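Local coordinates for two-domain protein containing predicted PHP-like metal-dependent phosphoesterase (Bacteroides vulgatus ATCC 8482, PDB 3E38) that binds zinc ions in a PHP-like domain joined to an Ig-like domain and probably acts as a metal-dependent phosphoesterase, perhaps a 5'-3' exonuclease, at residues I94-A105 with Q116-A126; V168-I179 with A237-G245. One frame throughout, in Å; residues are numbered along the deposited sequence.

Contact 1 of 2, residues I94-A105 with Q116-A126; sequences ITRAMAPGHFNA and QKDYKDAFREA. With ZN (zinc ion), chain H.
F123 reaches from the helix at 119-126 into the hairpin 94-105 and drives its ring edge into the face of F103. This is a T-shaped pair, with planes 81° apart and F123 CE2 only 3.5 Å from F103 CG. The same F123 ring has I94 CD1 standing over its centre, 4.2 Å from the centroid, while I94 CG2, anti to its backbone N, touches F123 CE1 (3.8 Å) and A122 CB (4.0 Å). Farther along, A105 CB and A126 CB meet at 3.7 Å, two small residues that let helix and strand come close.

Toward solvent the contact changes character, passing to the partly exposed Y119 and R96. At the border the buried P100, behind a cis peptide bond, lays its CG over one face of the Y119 ring. R96 bends at chi2 (-76°) and sends its guanidinium across the start of the helix, with Y119 CA over the centre of one face. NH1 gives K117 O a nearly straight bond of 2.9 Å (169°) in the guanidinium plane; NH2 reaches Q116 O at 2.7 Å by a more bent one, and a water bridges NH2 to Q116 N. E58 takes NE in a salt bridge, so all three guanidinium nitrogens have a partner. D118 caps the helix itself, its OD1 accepting from K120 N at 2.9 Å.

The helix thus lies against one side of the antiparallel pair 87-95 and 102-106, with L157 of helix 152-159 touching P100 and F123, and M133 of strand 132-135 touching A105 and A126.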
loop_
_atom_site.group_PDB
_atom_site.type_symbol
_atom_site.label_atom_id
_atom_site.label_comp_id
_atom_site.label_asym_id
_atom_site.label_seq_id
_atom_site.Cartn_x
_atom_site.Cartn_y
_atom_site.Cartn_z
ATOM N N ILE B 94 -35.582 -1.662 -10.749
ATOM C CA ILE B 94 -36.696 -1.020 -11.487
ATOM C C ILE B 94 -36.183 0.392 -11.643
ATOM O O ILE B 94 -36.045 1.142 -10.688
ATOM C CB ILE B 94 -38.050 -1.073 -10.737
ATOM C CG1 ILE B 94 -38.392 -2.505 -10.344
ATOM C CG2 ILE B 94 -39.162 -0.436 -11.555
ATOM C CD1 ILE B 94 -39.487 -2.612 -9.225
ATOM N N THR B 95 -35.830 0.669 -12.884
ATOM C CA THR B 95 -35.148 1.852 -13.310
ATOM C C THR B 95 -36.103 2.713 -14.082
ATOM O O THR B 95 -36.473 2.410 -15.212
ATOM C CB THR B 95 -33.953 1.455 -14.261
ATOM O OG1 THR B 95 -33.218 0.324 -13.737
ATOM C CG2 THR B 95 -33.026 2.622 -14.478
ATOM N N ARG B 96 -36.530 3.780 -13.445
ATOM C CA ARG B 96 -37.415 4.745 -14.072
ATOM C C ARG B 96 -36.977 6.187 -13.822
ATOM O O ARG B 96 -36.107 6.467 -13.044
ATOM C CB ARG B 96 -38.813 4.557 -13.514
ATOM C CG ARG B 96 -39.327 3.148 -13.717
ATOM C CD ARG B 96 -39.753 2.907 -15.169
ATOM N NE ARG B 96 -40.297 1.560 -15.316
ATOM C CZ ARG B 96 -41.343 1.255 -16.076
ATOM N NH1 ARG B 96 -41.993 2.206 -16.725
ATOM N NH2 ARG B 96 -41.784 0.006 -16.123
ATOM N N ALA B 97 -37.612 7.084 -14.537
ATOM C CA ALA B 97 -37.422 8.531 -14.379
ATOM C C ALA B 97 -37.850 8.944 -12.984
ATOM O O ALA B 97 -38.655 8.262 -12.346
ATOM C CB ALA B 97 -38.249 9.316 -15.443
HETATM N N MSE B 98 -37.299 10.062 -12.516
HETATM C CA MSE B 98 -37.716 10.647 -11.231
HETATM C C MSE B 98 -38.937 11.509 -11.504
HETATM O O MSE B 98 -38.869 12.324 -12.409
HETATM C CB MSE B 98 -36.629 11.550 -10.654
HETATM C CG MSE B 98 -37.036 12.303 -9.391
HETATM SE SE MSE B 98 -37.203 11.090 -7.834
HETATM C CE MSE B 98 -35.484 10.133 -8.042
ATOM N N ALA B 99 -40.056 11.366 -10.782
ATOM C CA ALA B 99 -40.261 10.367 -9.729
ATOM C C ALA B 99 -40.866 9.131 -10.398
ATOM O O ALA B 99 -41.394 9.231 -11.513
ATOM C CB ALA B 99 -41.176 10.923 -8.624
ATOM N N PRO B 100 -40.829 7.960 -9.740
ATOM C CA PRO B 100 -40.324 7.653 -8.415
ATOM C C PRO B 100 -38.816 7.388 -8.427
ATOM O O PRO B 100 -38.163 7.259 -7.390
ATOM C CB PRO B 100 -41.048 6.345 -8.111
ATOM C CG PRO B 100 -41.032 5.629 -9.453
ATOM C CD PRO B 100 -41.041 6.718 -10.513
ATOM N N GLY B 101 -38.275 7.330 -9.623
ATOM C CA GLY B 101 -36.853 7.121 -9.759
ATOM C C GLY B 101 -36.509 5.666 -9.859
ATOM O O GLY B 101 -37.156 4.926 -10.581
ATOM N N HIS B 102 -35.464 5.263 -9.153
ATOM C CA HIS B 102 -34.988 3.860 -9.172
ATOM C C HIS B 102 -35.181 3.182 -7.845
ATOM O O HIS B 102 -34.815 3.727 -6.804
ATOM C CB HIS B 102 -33.483 3.791 -9.441
ATOM C CG HIS B 102 -33.042 4.413 -10.724
ATOM N ND1 HIS B 102 -31.831 4.114 -11.303
ATOM C CD2 HIS B 102 -33.639 5.308 -11.542
ATOM C CE1 HIS B 102 -31.697 4.809 -12.421
ATOM N NE2 HIS B 102 -32.785 5.527 -12.598
ATOM N N PHE B 103 -35.749 1.983 -7.890
ATOM C CA PHE B 103 -35.929 1.108 -6.714
ATOM C C PHE B 103 -35.381 -0.285 -6.982
ATOM O O PHE B 103 -35.438 -0.775 -8.071
ATOM C CB PHE B 103 -37.389 0.886 -6.363
ATOM C CG PHE B 103 -38.091 2.074 -5.693
ATOM C CD1 PHE B 103 -38.186 3.290 -6.315
ATOM C CD2 PHE B 103 -38.692 1.917 -4.440
ATOM C CE1 PHE B 103 -38.812 4.360 -5.692
ATOM C CE2 PHE B 103 -39.302 2.969 -3.809
ATOM C CZ PHE B 103 -39.368 4.199 -4.439
ATOM N N ASN B 104 -34.910 -0.924 -5.925
ATOM C CA ASN B 104 -34.551 -2.334 -5.963
ATOM C C ASN B 104 -35.602 -3.169 -5.273
ATOM O O ASN B 104 -36.121 -2.811 -4.235
ATOM C CB ASN B 104 -33.200 -2.614 -5.357
ATOM C CG ASN B 104 -32.078 -2.424 -6.338
ATOM O OD1 ASN B 104 -32.244 -1.792 -7.373
ATOM N ND2 ASN B 104 -30.927 -2.998 -6.027
ATOM N N ALA B 105 -35.930 -4.260 -5.949
ATOM C CA ALA B 105 -36.841 -5.301 -5.494
ATOM C C ALA B 105 -35.952 -6.504 -5.240
ATOM O O ALA B 105 -35.345 -7.023 -6.169
ATOM C CB ALA B 105 -37.897 -5.609 -6.552
ATOM N N GLN B 116 -42.570 -4.223 -17.203
ATOM C CA GLN B 116 -43.945 -3.782 -17.533
ATOM C C GLN B 116 -43.906 -2.401 -18.103
ATOM O O GLN B 116 -42.992 -1.655 -17.853
ATOM C CB GLN B 116 -44.863 -3.783 -16.321
ATOM C CG GLN B 116 -44.972 -5.098 -15.607
ATOM C CD GLN B 116 -45.636 -6.170 -16.436
ATOM O OE1 GLN B 116 -46.483 -5.872 -17.256
ATOM N NE2 GLN B 116 -45.273 -7.432 -16.201
ATOM N N LYS B 117 -44.918 -2.049 -18.860
ATOM C CA LYS B 117 -44.937 -0.736 -19.474
ATOM C C LYS B 117 -45.000 0.337 -18.408
ATOM O O LYS B 117 -44.161 1.197 -18.351
ATOM C CB LYS B 117 -46.117 -0.594 -20.430
ATOM C CG LYS B 117 -45.987 0.650 -21.311
ATOM C CD LYS B 117 -46.957 0.678 -22.474
ATOM C CE LYS B 117 -46.685 1.902 -23.342
ATOM N NZ LYS B 117 -47.474 1.917 -24.614
ATOM N N ASP B 118 -46.034 0.271 -17.588
ATOM C CA ASP B 118 -46.298 1.258 -16.494
ATOM C C ASP B 118 -45.433 0.953 -15.279
ATOM O O ASP B 118 -45.314 -0.196 -14.896
ATOM C CB ASP B 118 -47.774 1.203 -16.114
ATOM C CG ASP B 118 -48.198 2.267 -15.074
ATOM O OD1 ASP B 118 -47.342 2.903 -14.377
ATOM O OD2 ASP B 118 -49.439 2.442 -14.946
ATOM N N TYR B 119 -44.820 1.946 -14.650
ATOM C CA TYR B 119 -43.937 1.585 -13.537
ATOM C C TYR B 119 -44.774 0.902 -12.453
ATOM O O TYR B 119 -44.328 -0.031 -11.796
ATOM C CB TYR B 119 -43.110 2.779 -12.989
ATOM C CG TYR B 119 -43.873 3.764 -12.131
ATOM C CD1 TYR B 119 -43.995 3.550 -10.776
ATOM C CD2 TYR B 119 -44.447 4.913 -12.663
ATOM C CE1 TYR B 119 -44.677 4.433 -9.961
ATOM C CE2 TYR B 119 -45.163 5.813 -11.840
ATOM C CZ TYR B 119 -45.237 5.552 -10.476
ATOM O OH TYR B 119 -45.910 6.353 -9.585
ATOM N N LYS B 120 -46.015 1.353 -12.328
ATOM C CA LYS B 120 -46.924 0.875 -11.278
ATOM C C LYS B 120 -47.146 -0.635 -11.341
ATOM O O LYS B 120 -47.316 -1.307 -10.320
ATOM C CB LYS B 120 -48.269 1.613 -11.347
ATOM C CG LYS B 120 -48.183 3.091 -10.994
ATOM C CD LYS B 120 -49.444 3.842 -11.435
ATOM C CE LYS B 120 -49.480 5.297 -10.930
ATOM N NZ LYS B 120 -50.749 5.962 -11.377
ATOM N N ASP B 121 -47.124 -1.156 -12.549
ATOM C CA ASP B 121 -47.326 -2.595 -12.785
ATOM C C ASP B 121 -46.043 -3.321 -12.474
ATOM O O ASP B 121 -46.031 -4.500 -12.133
ATOM C CB ASP B 121 -47.738 -2.859 -14.232
ATOM C CG ASP B 121 -49.109 -2.289 -14.558
ATOM O OD1 ASP B 121 -49.921 -2.167 -13.634
ATOM O OD2 ASP B 121 -49.378 -1.968 -15.727
ATOM N N ALA B 122 -44.957 -2.572 -12.585
ATOM C CA ALA B 122 -43.629 -3.096 -12.283
ATOM C C ALA B 122 -43.558 -3.386 -10.772
ATOM O O ALA B 122 -43.179 -4.467 -10.319
ATOM C CB ALA B 122 -42.552 -2.114 -12.700
ATOM N N PHE B 123 -44.016 -2.417 -10.009
ATOM C CA PHE B 123 -43.990 -2.514 -8.553
ATOM C C PHE B 123 -45.018 -3.533 -8.080
ATOM O O PHE B 123 -44.799 -4.231 -7.079
ATOM C CB PHE B 123 -44.209 -1.138 -7.892
ATOM C CG PHE B 123 -42.995 -0.233 -7.936
ATOM C CD1 PHE B 123 -42.656 0.459 -9.097
ATOM C CD2 PHE B 123 -42.195 -0.074 -6.810
ATOM C CE1 PHE B 123 -41.543 1.274 -9.133
ATOM C CE2 PHE B 123 -41.097 0.727 -6.834
ATOM C CZ PHE B 123 -40.754 1.412 -8.000
ATOM N N ARG B 124 -46.127 -3.641 -8.816
ATOM C CA ARG B 124 -47.225 -4.579 -8.420
ATOM C C ARG B 124 -46.794 -6.032 -8.544
ATOM O O ARG B 124 -47.191 -6.847 -7.750
ATOM C CB ARG B 124 -48.537 -4.335 -9.179
ATOM N N GLU B 125 -45.941 -6.342 -9.507
ATOM C CA GLU B 125 -45.408 -7.700 -9.679
ATOM C C GLU B 125 -44.403 -8.064 -8.583
ATOM O O GLU B 125 -44.381 -9.190 -8.075
ATOM C CB GLU B 125 -44.700 -7.826 -11.031
ATOM C CG GLU B 125 -45.639 -7.651 -12.223
ATOM C CD GLU B 125 -46.637 -8.795 -12.326
ATOM O OE1 GLU B 125 -46.328 -9.881 -11.777
ATOM O OE2 GLU B 125 -47.700 -8.608 -12.966
ATOM N N ALA B 126 -43.531 -7.102 -8.260
ATOM C CA ALA B 126 -42.528 -7.304 -7.244
ATOM C C ALA B 126 -43.260 -7.501 -5.925
ATOM O O ALA B 126 -42.957 -8.412 -5.152
ATOM C CB ALA B 126 -41.536 -6.123 -7.181
HETATM ZN ZN ZN H . -30.051 3.201 -10.186
HETATM O O HOH W 1 -40.147 -2.508 -15.801
HETATM O O HOH W 2 -28.876 2.156 -9.289
#

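Contact 2 of 2, residues V168-I179 with A237-G245; sequences VANGHLYMPEAI and AYFHELLIG
With CG anti to the backbone N in both, Y174 (chi1 175°) and F239 (chi1 172°) extend their rings from facing hairpins into the space between them. The rings are slid apart and barely overlap, with planes 24° from parallel; the closer meeting is Y174 CB with F239 CE2, at 3.6 Å. L242 CD1 sits over one face of the Y174 ring, 4.1 Å from its centroid, and P176 CD lies over the opposite face, while I244 CD1 comes to the ring edge at CE1 (3.5 Å). F239 points its own edge at the turn N170-L173, a close edge contact with CE1 3.2 Å from G171 O. G171 O takes its hydrogen bond from the T212 hydroxyl.

Deeper in, V168 CG2 presses on A237 CB at 3.4 Å, tighter than usual for two carbons, and I179 CD1 packs on I244 CG2. Each segment contains a type II' turn, N170-L173 in one and F239-L242 in the other, and the two hairpins meet through side chains with no backbone hydrogen bond between them.

At the turns H172 ND1 and H240 NE2 lie 2.9 Å apart in a nearly straight hydrogen bond, the imidazoles meeting rim to rim. F239 CZ lies over the centre of the H240 ring, and D202 O holds H172 NE2. A bond between two imidazole nitrogens needs one to donate and the other to accept, so this pair probably does not carry both rings fully protonated; it ties the turn tips together beside an otherwise apolar interface.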
loop_
_atom_site.group_PDB
_atom_site.type_symbol
_atom_site.label_atom_id
_atom_site.label_comp_id
_atom_site.label_asym_id
_atom_site.label_seq_id
_atom_site.Cartn_x
_atom_site.Cartn_y
_atom_site.Cartn_z
ATOM N N VAL B 168 -29.264 4.933 2.167
ATOM C CA VAL B 168 -28.757 6.139 2.898
ATOM C C VAL B 168 -27.337 6.416 2.431
ATOM O O VAL B 168 -26.736 7.474 2.682
ATOM C CB VAL B 168 -28.806 6.020 4.449
ATOM C CG1 VAL B 168 -30.285 6.114 4.941
ATOM C CG2 VAL B 168 -28.030 4.754 4.965
ATOM N N ALA B 169 -26.840 5.432 1.706
ATOM C CA ALA B 169 -25.504 5.483 1.148
ATOM C C ALA B 169 -25.348 4.513 -0.021
ATOM O O ALA B 169 -25.651 3.351 0.092
ATOM C CB ALA B 169 -24.483 5.231 2.234
ATOM N N ASN B 170 -24.895 5.065 -1.147
ATOM C CA ASN B 170 -24.667 4.347 -2.425
ATOM C C ASN B 170 -23.288 4.657 -2.991
ATOM O O ASN B 170 -22.987 5.774 -3.397
ATOM C CB ASN B 170 -25.762 4.728 -3.443
ATOM C CG ASN B 170 -25.740 3.882 -4.714
ATOM O OD1 ASN B 170 -24.757 3.880 -5.419
ATOM N ND2 ASN B 170 -26.863 3.209 -5.037
ATOM N N GLY B 171 -22.443 3.656 -3.018
ATOM C CA GLY B 171 -21.082 3.847 -3.508
ATOM C C GLY B 171 -20.454 4.961 -2.700
ATOM O O GLY B 171 -20.387 4.885 -1.498
ATOM N N HIS B 172 -20.015 6.011 -3.380
ATOM C CA HIS B 172 -19.333 7.135 -2.725
ATOM C C HIS B 172 -20.322 8.266 -2.440
ATOM O O HIS B 172 -19.938 9.354 -2.113
ATOM C CB HIS B 172 -18.133 7.566 -3.552
ATOM C CG HIS B 172 -17.097 6.475 -3.695
ATOM N ND1 HIS B 172 -16.395 5.998 -2.616
ATOM C CD2 HIS B 172 -16.695 5.736 -4.761
ATOM C CE1 HIS B 172 -15.563 5.041 -3.013
ATOM N NE2 HIS B 172 -15.718 4.861 -4.314
ATOM N N LEU B 173 -21.601 7.944 -2.501
ATOM C CA LEU B 173 -22.692 8.955 -2.251
ATOM C C LEU B 173 -23.398 8.710 -0.941
ATOM O O LEU B 173 -23.992 7.672 -0.748
ATOM C CB LEU B 173 -23.717 8.999 -3.411
ATOM C CG LEU B 173 -24.940 9.969 -3.342
ATOM C CD1 LEU B 173 -24.566 11.457 -3.125
ATOM C CD2 LEU B 173 -25.829 9.837 -4.579
ATOM N N TYR B 174 -23.278 9.690 -0.055
ATOM C CA TYR B 174 -23.947 9.751 1.273
ATOM C C TYR B 174 -25.153 10.675 1.162
ATOM O O TYR B 174 -25.014 11.764 0.665
ATOM C CB TYR B 174 -22.960 10.270 2.335
ATOM C CG TYR B 174 -23.529 10.509 3.726
ATOM C CD1 TYR B 174 -23.994 9.461 4.497
ATOM C CD2 TYR B 174 -23.518 11.773 4.292
ATOM C CE1 TYR B 174 -24.437 9.666 5.762
ATOM C CE2 TYR B 174 -23.989 11.992 5.564
ATOM C CZ TYR B 174 -24.440 10.931 6.296
ATOM O OH TYR B 174 -24.915 11.134 7.560
HETATM N N MSE B 175 -26.316 10.223 1.642
HETATM C CA MSE B 175 -27.591 10.952 1.513
HETATM C C MSE B 175 -28.350 11.053 2.810
HETATM O O MSE B 175 -29.300 10.328 3.018
HETATM C CB MSE B 175 -28.453 10.246 0.463
HETATM C CG MSE B 175 -27.635 10.106 -0.812
HETATM SE SE MSE B 175 -28.143 8.826 -2.162
HETATM C CE MSE B 175 -27.665 7.125 -1.323
ATOM N N PRO B 176 -27.949 11.987 3.664
ATOM C CA PRO B 176 -28.535 12.161 5.003
ATOM C C PRO B 176 -29.995 12.433 5.021
ATOM O O PRO B 176 -30.652 12.196 6.031
ATOM C CB PRO B 176 -27.818 13.418 5.560
ATOM C CG PRO B 176 -27.253 14.125 4.372
ATOM C CD PRO B 176 -26.857 12.939 3.430
ATOM N N GLU B 177 -30.497 12.977 3.934
ATOM C CA GLU B 177 -31.921 13.336 3.901
ATOM C C GLU B 177 -32.682 12.033 4.106
ATOM O O GLU B 177 -33.766 12.022 4.688
ATOM C CB GLU B 177 -32.345 13.995 2.579
ATOM C CG GLU B 177 -31.591 15.275 2.190
ATOM C CD GLU B 177 -30.179 15.051 1.635
ATOM O OE1 GLU B 177 -29.692 13.901 1.596
ATOM O OE2 GLU B 177 -29.558 16.059 1.243
ATOM N N ALA B 178 -32.067 10.937 3.663
ATOM C CA ALA B 178 -32.723 9.624 3.692
ATOM C C ALA B 178 -32.777 9.094 5.094
ATOM O O ALA B 178 -33.689 8.365 5.467
ATOM C CB ALA B 178 -31.991 8.595 2.765
ATOM N N ILE B 179 -31.776 9.468 5.877
ATOM C CA ILE B 179 -31.687 9.007 7.265
ATOM C C ILE B 179 -32.952 9.477 7.976
ATOM O O ILE B 179 -33.654 8.698 8.607
ATOM C CB ILE B 179 -30.377 9.484 7.996
ATOM C CG1 ILE B 179 -29.141 8.878 7.323
ATOM C CG2 ILE B 179 -30.391 9.081 9.458
ATOM C CD1 ILE B 179 -27.850 9.548 7.696
ATOM N N ALA B 237 -25.838 1.057 7.839
ATOM C CA ALA B 237 -25.032 1.293 6.636
ATOM C C ALA B 237 -23.573 1.705 6.990
ATOM O O ALA B 237 -23.303 2.568 7.800
ATOM C CB ALA B 237 -25.704 2.323 5.718
ATOM N N TYR B 238 -22.656 1.030 6.338
ATOM C CA TYR B 238 -21.231 1.223 6.482
ATOM C C TYR B 238 -20.688 1.825 5.219
ATOM O O TYR B 238 -20.613 1.196 4.181
ATOM C CB TYR B 238 -20.577 -0.108 6.743
ATOM C CG TYR B 238 -19.090 -0.044 7.017
ATOM C CD1 TYR B 238 -18.518 1.009 7.722
ATOM C CD2 TYR B 238 -18.260 -1.091 6.632
ATOM C CE1 TYR B 238 -17.183 1.036 7.972
ATOM C CE2 TYR B 238 -16.941 -1.063 6.898
ATOM C CZ TYR B 238 -16.391 -0.016 7.563
ATOM O OH TYR B 238 -15.012 -0.025 7.838
ATOM N N PHE B 239 -20.284 3.063 5.380
ATOM C CA PHE B 239 -19.897 3.958 4.310
ATOM C C PHE B 239 -18.636 4.692 4.650
ATOM O O PHE B 239 -18.622 5.528 5.554
ATOM C CB PHE B 239 -21.031 4.984 4.151
ATOM C CG PHE B 239 -20.708 6.095 3.204
ATOM C CD1 PHE B 239 -20.797 5.903 1.833
ATOM C CD2 PHE B 239 -20.276 7.314 3.674
ATOM C CE1 PHE B 239 -20.477 6.897 0.981
ATOM C CE2 PHE B 239 -19.982 8.324 2.805
ATOM C CZ PHE B 239 -20.086 8.109 1.459
ATOM N N HIS B 240 -17.555 4.381 3.935
ATOM C CA HIS B 240 -16.319 5.056 4.217
ATOM C C HIS B 240 -16.063 4.793 5.691
ATOM O O HIS B 240 -16.062 3.643 6.107
ATOM C CB HIS B 240 -16.476 6.545 3.877
ATOM C CG HIS B 240 -16.532 6.806 2.387
ATOM N ND1 HIS B 240 -16.408 8.058 1.830
ATOM C CD2 HIS B 240 -16.613 5.946 1.338
ATOM C CE1 HIS B 240 -16.488 7.967 0.512
ATOM N NE2 HIS B 240 -16.613 6.693 0.184
ATOM N N GLU B 241 -15.900 5.854 6.471
ATOM C CA GLU B 241 -15.601 5.756 7.922
ATOM C C GLU B 241 -16.849 5.878 8.751
ATOM O O GLU B 241 -16.809 5.792 10.001
ATOM C CB GLU B 241 -14.552 6.807 8.379
ATOM C CG GLU B 241 -13.166 6.534 7.792
ATOM C CD GLU B 241 -12.032 7.427 8.339
ATOM O OE1 GLU B 241 -12.297 8.450 9.035
ATOM O OE2 GLU B 241 -10.856 7.088 8.051
ATOM N N LEU B 242 -17.964 6.102 8.058
ATOM C CA LEU B 242 -19.239 6.259 8.763
ATOM C C LEU B 242 -20.015 4.928 8.926
ATOM O O LEU B 242 -19.909 3.989 8.108
ATOM C CB LEU B 242 -20.123 7.294 8.062
ATOM C CG LEU B 242 -19.570 8.671 7.724
ATOM C CD1 LEU B 242 -20.690 9.456 7.051
ATOM C CD2 LEU B 242 -19.044 9.382 8.995
ATOM N N LEU B 243 -20.730 4.838 10.039
ATOM C CA LEU B 243 -21.632 3.730 10.276
ATOM C C LEU B 243 -22.915 4.428 10.630
ATOM O O LEU B 243 -22.973 5.247 11.535
ATOM C CB LEU B 243 -21.151 2.775 11.367
ATOM C CG LEU B 243 -21.980 1.493 11.508
ATOM C CD1 LEU B 243 -21.701 0.553 10.320
ATOM C CD2 LEU B 243 -21.666 0.794 12.802
ATOM N N ILE B 244 -23.935 4.147 9.838
ATOM C CA ILE B 244 -25.209 4.827 9.945
ATOM C C ILE B 244 -26.339 3.909 10.377
ATOM O O ILE B 244 -26.572 2.860 9.789
ATOM C CB ILE B 244 -25.542 5.441 8.578
ATOM C CG1 ILE B 244 -24.325 6.249 8.088
ATOM C CG2 ILE B 244 -26.848 6.278 8.657
ATOM C CD1 ILE B 244 -24.081 6.236 6.599
ATOM N N GLY B 245 -27.040 4.324 11.418
ATOM C CA GLY B 245 -28.157 3.539 11.927
ATOM C C GLY B 245 -28.877 4.094 13.145
ATOM O O GLY B 245 -28.550 5.145 13.660
#

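Both contacts reach the same mixed sheet of the PHP-like domain, yet are separate: their centres are 23 Å apart and their nearest atoms about 7 Å. H102, within 94-105 but pointing away from the helix of contact 1, binds a zinc ion through ND1 at 2.3 Å, together with E93, H137 and a water, while its strand neighbour F103 packs toward the helix. Contact 2 holds no zinc ligand, but its first hairpin comes near: the L173 side chain is about 5 Å from that of H137 and about 10 Å from a bound zinc, while N170 hydrogen-bonds D194, a ligand of another zinc. It also faces the Ig-like domain, with I330 touching Y174 and I179.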